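Local coordinates for cell division control protein 4 (Saccharomyces cerevisiae, PDB 3V7D), which recognises phosphorylated target proteins, such as the CDK inhibitor SIC1, as the F-box substrate receptor of an SCF ubiquitin ligase, here through its WD40 propeller, at residues A368-S373 against L393-T398; Y388-L393 against S408-Q413. The protein carries 1 engineered substitution. All blocks are in the same frame, centred on the assembly; numbering follows the deposited sequence.

Contact 1. Residues A368-S373 against L393-T398; sequences AAADGS and LSAITT
I396 presses its side chain against the turn that closes strands 364-369 and 373-378. Its CB lies 3.7 Å from A369 O and close to A368 CB. The chain then forks. CG2 stands anti to the backbone N and packs on A368 CB at 3.7 Å. CG1 stands anti to the carbonyl carbon (chi1 -56°) and runs along the turn, past A369 O and the CA of G372. At the tip, CD1 reaches G372 O at 3.7 Å. Cut back to an alanine, this side chain is likely to leave a gap beside G372 and no CG2 contact for A368 CB. The backbone of I396 adds a weak hydrogen bond, N to A369 O at 3.4 Å.

An Asx turn overlaps the end of the type I turn A369-G372: D371 OD1 accepts from S373 N, which comes from above the carboxylate plane. S373 OG meets the same oxygen at its syn lone pair and also bonds H351 ND1. The CA of G372 sits 3.1 Å from S394 O. A CB there would run into S394 O and, at the positive phi (91°), into the carbonyl O of D371. Beside it, A395 CA meets A370 O in a CA-H...O contact. The contact joins WD repeats 6 and 7 next to the bound peptide, which packs on A370, A395 and T397. Its chemistry is mostly apolar and backbone-made, so close fit, more than strong polar bonds, holds the repeats together.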
loop_
_atom_site.group_PDB
_atom_site.type_symbol
_atom_site.label_atom_id
_atom_site.label_comp_id
_atom_site.label_asym_id
_atom_site.label_seq_id
_atom_site.Cartn_x
_atom_site.Cartn_y
_atom_site.Cartn_z
ATOM N N ALA B 368 -3.376 -7.396 -16.718
ATOM C CA ALA B 368 -4.401 -8.388 -17.015
ATOM C C ALA B 368 -4.745 -8.339 -18.497
ATOM O O ALA B 368 -4.809 -7.261 -19.090
ATOM C CB ALA B 368 -5.638 -8.139 -16.162
ATOM N N ALA B 369 -4.971 -9.506 -19.092
ATOM C CA ALA B 369 -5.108 -9.607 -20.541
ATOM C C ALA B 369 -6.408 -10.282 -20.966
ATOM O O ALA B 369 -7.109 -10.864 -20.140
ATOM C CB ALA B 369 -3.904 -10.343 -21.132
ATOM N N ALA B 370 -6.710 -10.210 -22.260
ATOM C CA ALA B 370 -7.976 -10.708 -22.803
ATOM C C ALA B 370 -8.046 -12.230 -22.911
ATOM O O ALA B 370 -9.055 -12.779 -23.353
ATOM C CB ALA B 370 -8.257 -10.068 -24.167
ATOM N N ASP B 371 -6.973 -12.912 -22.521
ATOM C CA ASP B 371 -6.962 -14.371 -22.530
ATOM C C ASP B 371 -7.230 -14.928 -21.135
ATOM O O ASP B 371 -7.176 -16.139 -20.916
ATOM C CB ASP B 371 -5.631 -14.897 -23.066
ATOM C CG ASP B 371 -4.448 -14.468 -22.216
ATOM O OD1 ASP B 371 -4.637 -13.648 -21.293
ATOM O OD2 ASP B 371 -3.321 -14.946 -22.480
ATOM N N GLY B 372 -7.502 -14.031 -20.190
ATOM C CA GLY B 372 -7.794 -14.423 -18.822
ATOM C C GLY B 372 -6.576 -14.495 -17.920
ATOM O O GLY B 372 -6.671 -14.932 -16.769
ATOM N N SER B 373 -5.429 -14.069 -18.436
ATOM C CA SER B 373 -4.195 -14.106 -17.661
ATOM C C SER B 373 -4.002 -12.820 -16.868
ATOM O O SER B 373 -4.369 -11.735 -17.317
ATOM C CB SER B 373 -2.984 -14.337 -18.571
ATOM O OG SER B 373 -2.863 -13.294 -19.521
ATOM N N LEU B 393 -10.931 -19.176 -19.054
ATOM C CA LEU B 393 -10.171 -18.545 -20.129
ATOM C C LEU B 393 -10.923 -17.374 -20.754
ATOM O O LEU B 393 -10.724 -17.043 -21.922
ATOM C CB LEU B 393 -9.800 -19.578 -21.198
ATOM C CG LEU B 393 -9.039 -20.791 -20.665
ATOM C CD1 LEU B 393 -8.743 -21.783 -21.780
ATOM C CD2 LEU B 393 -7.755 -20.353 -19.966
ATOM N N SER B 394 -11.793 -16.754 -19.969
ATOM C CA SER B 394 -12.521 -15.584 -20.429
ATOM C C SER B 394 -11.676 -14.340 -20.188
ATOM O O SER B 394 -10.855 -14.302 -19.271
ATOM C CB SER B 394 -13.854 -15.462 -19.697
ATOM O OG SER B 394 -13.647 -15.349 -18.296
ATOM N N ALA B 395 -11.885 -13.327 -21.020
ATOM C CA ALA B 395 -11.158 -12.072 -20.922
ATOM C C ALA B 395 -11.347 -11.413 -19.560
ATOM O O ALA B 395 -12.464 -11.356 -19.042
ATOM C CB ALA B 395 -11.620 -11.135 -22.020
ATOM N N ILE B 396 -10.259 -10.914 -18.975
ATOM C CA ILE B 396 -10.375 -10.170 -17.727
ATOM C C ILE B 396 -11.035 -8.822 -17.985
ATOM O O ILE B 396 -10.525 -8.012 -18.758
ATOM C CB ILE B 396 -9.015 -9.943 -17.052
ATOM C CG1 ILE B 396 -8.307 -11.279 -16.817
ATOM C CG2 ILE B 396 -9.202 -9.204 -15.727
ATOM C CD1 ILE B 396 -9.109 -12.250 -15.978
ATOM N N THR B 397 -12.177 -8.584 -17.349
ATOM C CA THR B 397 -12.906 -7.336 -17.550
ATOM C C THR B 397 -12.479 -6.270 -16.543
ATOM O O THR B 397 -12.492 -5.076 -16.845
ATOM C CB THR B 397 -14.426 -7.553 -17.450
ATOM O OG1 THR B 397 -14.726 -8.253 -16.239
ATOM C CG2 THR B 397 -14.922 -8.376 -18.625
ATOM N N THR B 398 -12.094 -6.707 -15.348
ATOM C CA THR B 398 -11.692 -5.778 -14.298
ATOM C C THR B 398 -10.901 -6.484 -13.201
ATOM O O THR B 398 -11.068 -7.680 -12.972
ATOM C CB THR B 398 -12.919 -5.067 -13.660
ATOM O OG1 THR B 398 -12.474 -4.099 -12.705
ATOM C CG2 THR B 398 -13.832 -6.069 -12.956
#

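Contact 2. Residues Y388-L393 against S408-Q413; sequences YHHTNL and SGSENQ
H390 sets its ring between two serines, with both ring nitrogens in use. ND1 pairs with S410 OG at 2.7 Å, and NE2 pairs with S408 OG at 2.8 Å. Both bonds are nearly straight, at 165° and 171°, and together they fix the ring's rotation. The backbone from S408 C to S410 N lies at the ring edge, in its plane. Over one face comes the amide of Q413, whose OE1 is 3.5 Å from H390 CG. The ring and amide planes are only 21° apart.

H390 opens a type I turn that ends at L393, at the start of WD repeat 7 in an eight-bladed WD40 propeller. The turn links outer strand 384-389 of one blade to inner strand 396-401 of the next, which also holds the type II turn S410-Q413. The histidine touches I396, N415 and Y417 of its own repeat and I374 of the preceding blade.

Further out, the two turns are tied by amides. Q413 NE2 donates to T391 OG1 at 2.9 Å, with the oxygen close to the amide plane. N392 ND2 donates to E411 O at 2.7 Å, within its own amide plane but tilted from the carbonyl plane. A water bridges T391 N and Q413 OE1. In the second shell, S394 OG bonds both N392 OD1 and S410 OG, and Q413 OE1 also bonds N415 ND2.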
loop_
_atom_site.group_PDB
_atom_site.type_symbol
_atom_site.label_atom_id
_atom_site.label_comp_id
_atom_site.label_asym_id
_atom_site.label_seq_id
_atom_site.Cartn_x
_atom_site.Cartn_y
_atom_site.Cartn_z
ATOM N N TYR B 388 -1.578 -15.524 -12.530
ATOM C CA TYR B 388 -2.890 -16.141 -12.361
ATOM C C TYR B 388 -3.637 -16.241 -13.680
ATOM O O TYR B 388 -3.345 -15.511 -14.627
ATOM C CB TYR B 388 -3.736 -15.374 -11.340
ATOM C CG TYR B 388 -3.168 -15.378 -9.939
ATOM C CD1 TYR B 388 -3.216 -16.521 -9.150
ATOM C CD2 TYR B 388 -2.587 -14.236 -9.404
ATOM C CE1 TYR B 388 -2.696 -16.525 -7.868
ATOM C CE2 TYR B 388 -2.068 -14.226 -8.127
ATOM C CZ TYR B 388 -2.124 -15.370 -7.363
ATOM O OH TYR B 388 -1.604 -15.353 -6.089
ATOM N N HIS B 389 -4.608 -17.147 -13.730
ATOM C CA HIS B 389 -5.417 -17.335 -14.924
ATOM C C HIS B 389 -6.829 -17.777 -14.543
ATOM O O HIS B 389 -7.005 -18.750 -13.816
ATOM C CB HIS B 389 -4.770 -18.386 -15.828
ATOM C CG HIS B 389 -4.837 -18.054 -17.284
ATOM N ND1 HIS B 389 -3.720 -17.735 -18.026
ATOM C CD2 HIS B 389 -5.887 -17.989 -18.137
ATOM C CE1 HIS B 389 -4.078 -17.494 -19.275
ATOM N NE2 HIS B 389 -5.388 -17.639 -19.368
ATOM N N HIS B 390 -7.834 -17.053 -15.017
ATOM C CA HIS B 390 -9.211 -17.478 -14.811
ATOM C C HIS B 390 -9.445 -18.768 -15.597
ATOM O O HIS B 390 -9.146 -18.840 -16.789
ATOM C CB HIS B 390 -10.191 -16.375 -15.224
ATOM C CG HIS B 390 -10.285 -15.253 -14.233
ATOM N ND1 HIS B 390 -11.355 -14.383 -14.188
ATOM C CD2 HIS B 390 -9.443 -14.866 -13.244
ATOM C CE1 HIS B 390 -11.167 -13.509 -13.216
ATOM N NE2 HIS B 390 -10.013 -13.778 -12.629
ATOM N N THR B 391 -9.959 -19.789 -14.917
ATOM C CA THR B 391 -10.021 -21.140 -15.471
ATOM C C THR B 391 -10.916 -21.277 -16.701
ATOM O O THR B 391 -10.748 -22.208 -17.488
ATOM C CB THR B 391 -10.470 -22.173 -14.413
ATOM O OG1 THR B 391 -11.690 -21.732 -13.805
ATOM C CG2 THR B 391 -9.406 -22.342 -13.337
ATOM N N ASN B 392 -11.873 -20.372 -16.873
ATOM C CA ASN B 392 -12.729 -20.452 -18.055
ATOM C C ASN B 392 -12.136 -19.707 -19.245
ATOM O O ASN B 392 -12.754 -19.621 -20.304
ATOM C CB ASN B 392 -14.172 -20.012 -17.765
ATOM C CG ASN B 392 -14.281 -18.549 -17.382
ATOM O OD1 ASN B 392 -13.287 -17.821 -17.338
ATOM N ND2 ASN B 392 -15.504 -18.106 -17.112
ATOM N N LEU B 393 -10.931 -19.176 -19.054
ATOM C CA LEU B 393 -10.171 -18.545 -20.129
ATOM C C LEU B 393 -10.923 -17.374 -20.754
ATOM O O LEU B 393 -10.724 -17.043 -21.922
ATOM C CB LEU B 393 -9.800 -19.578 -21.198
ATOM C CG LEU B 393 -9.039 -20.791 -20.665
ATOM C CD1 LEU B 393 -8.743 -21.783 -21.780
ATOM C CD2 LEU B 393 -7.755 -20.353 -19.966
ATOM N N SER B 408 -10.152 -10.110 -8.905
ATOM C CA SER B 408 -10.283 -10.038 -10.363
ATOM C C SER B 408 -11.647 -10.521 -10.843
ATOM O O SER B 408 -12.303 -11.327 -10.183
ATOM C CB SER B 408 -9.171 -10.838 -11.044
ATOM O OG SER B 408 -9.116 -12.167 -10.545
ATOM N N GLY B 409 -12.073 -10.024 -11.996
ATOM C CA GLY B 409 -13.376 -10.372 -12.522
ATOM C C GLY B 409 -13.399 -10.640 -14.015
ATOM O O GLY B 409 -12.657 -10.034 -14.798
ATOM N N SER B 410 -14.264 -11.565 -14.404
ATOM C CA SER B 410 -14.520 -11.850 -15.810
ATOM C C SER B 410 -15.845 -12.588 -15.881
ATOM O O SER B 410 -16.492 -12.796 -14.856
ATOM C CB SER B 410 -13.411 -12.713 -16.406
ATOM O OG SER B 410 -13.413 -14.011 -15.841
ATOM N N GLU B 411 -16.243 -12.987 -17.083
ATOM C CA GLU B 411 -17.503 -13.688 -17.272
ATOM C C GLU B 411 -17.611 -14.896 -16.346
ATOM O O GLU B 411 -16.753 -15.780 -16.360
ATOM C CB GLU B 411 -17.652 -14.114 -18.730
ATOM C CG GLU B 411 -18.975 -14.779 -19.042
ATOM C CD GLU B 411 -19.174 -14.988 -20.530
ATOM O OE1 GLU B 411 -19.570 -14.023 -21.220
ATOM O OE2 GLU B 411 -18.924 -16.115 -21.007
ATOM N N ASN B 412 -18.658 -14.894 -15.522
ATOM C CA ASN B 412 -18.936 -15.966 -14.564
ATOM C C ASN B 412 -17.905 -16.149 -13.452
ATOM O O ASN B 412 -17.998 -17.101 -12.672
ATOM C CB ASN B 412 -19.166 -17.298 -15.283
ATOM C CG ASN B 412 -20.394 -17.277 -16.166
ATOM O OD1 ASN B 412 -21.433 -16.728 -15.794
ATOM N ND2 ASN B 412 -20.281 -17.871 -17.348
ATOM N N GLN B 413 -16.933 -15.247 -13.363
ATOM C CA GLN B 413 -15.874 -15.403 -12.363
ATOM C C GLN B 413 -15.561 -14.146 -11.557
ATOM O O GLN B 413 -15.422 -13.050 -12.101
ATOM C CB GLN B 413 -14.588 -15.928 -13.004
ATOM C CG GLN B 413 -14.691 -17.344 -13.540
ATOM C CD GLN B 413 -13.399 -18.118 -13.361
ATOM O OE1 GLN B 413 -12.439 -17.623 -12.767
ATOM N NE2 GLN B 413 -13.372 -19.343 -13.862
HETATM O O HOH W 1 -10.270 -19.075 -11.923
#

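Contact 1 is buried and spans two WD repeats. Contact 2 is partly buried and falls in repeat 7 by sequence, though its first segment starts on the outer strand of the preceding blade's sheet. They share L393, and strands 396-401 and 405-410, which carry one segment of each, are neighbours in one sheet. T398 O and G409 N probably form a hydrogen bond there, and T397 and T398 both face G409 in a classic beta bulge. H389 NE2 probably bonds D371 O. Contact 1 borders the bound peptide and relies on small alkyl groups and backbone atoms. Contact 2 relies on side-chain hydrogen bonds, and its outer residues T391, E411 and N412 are exposed.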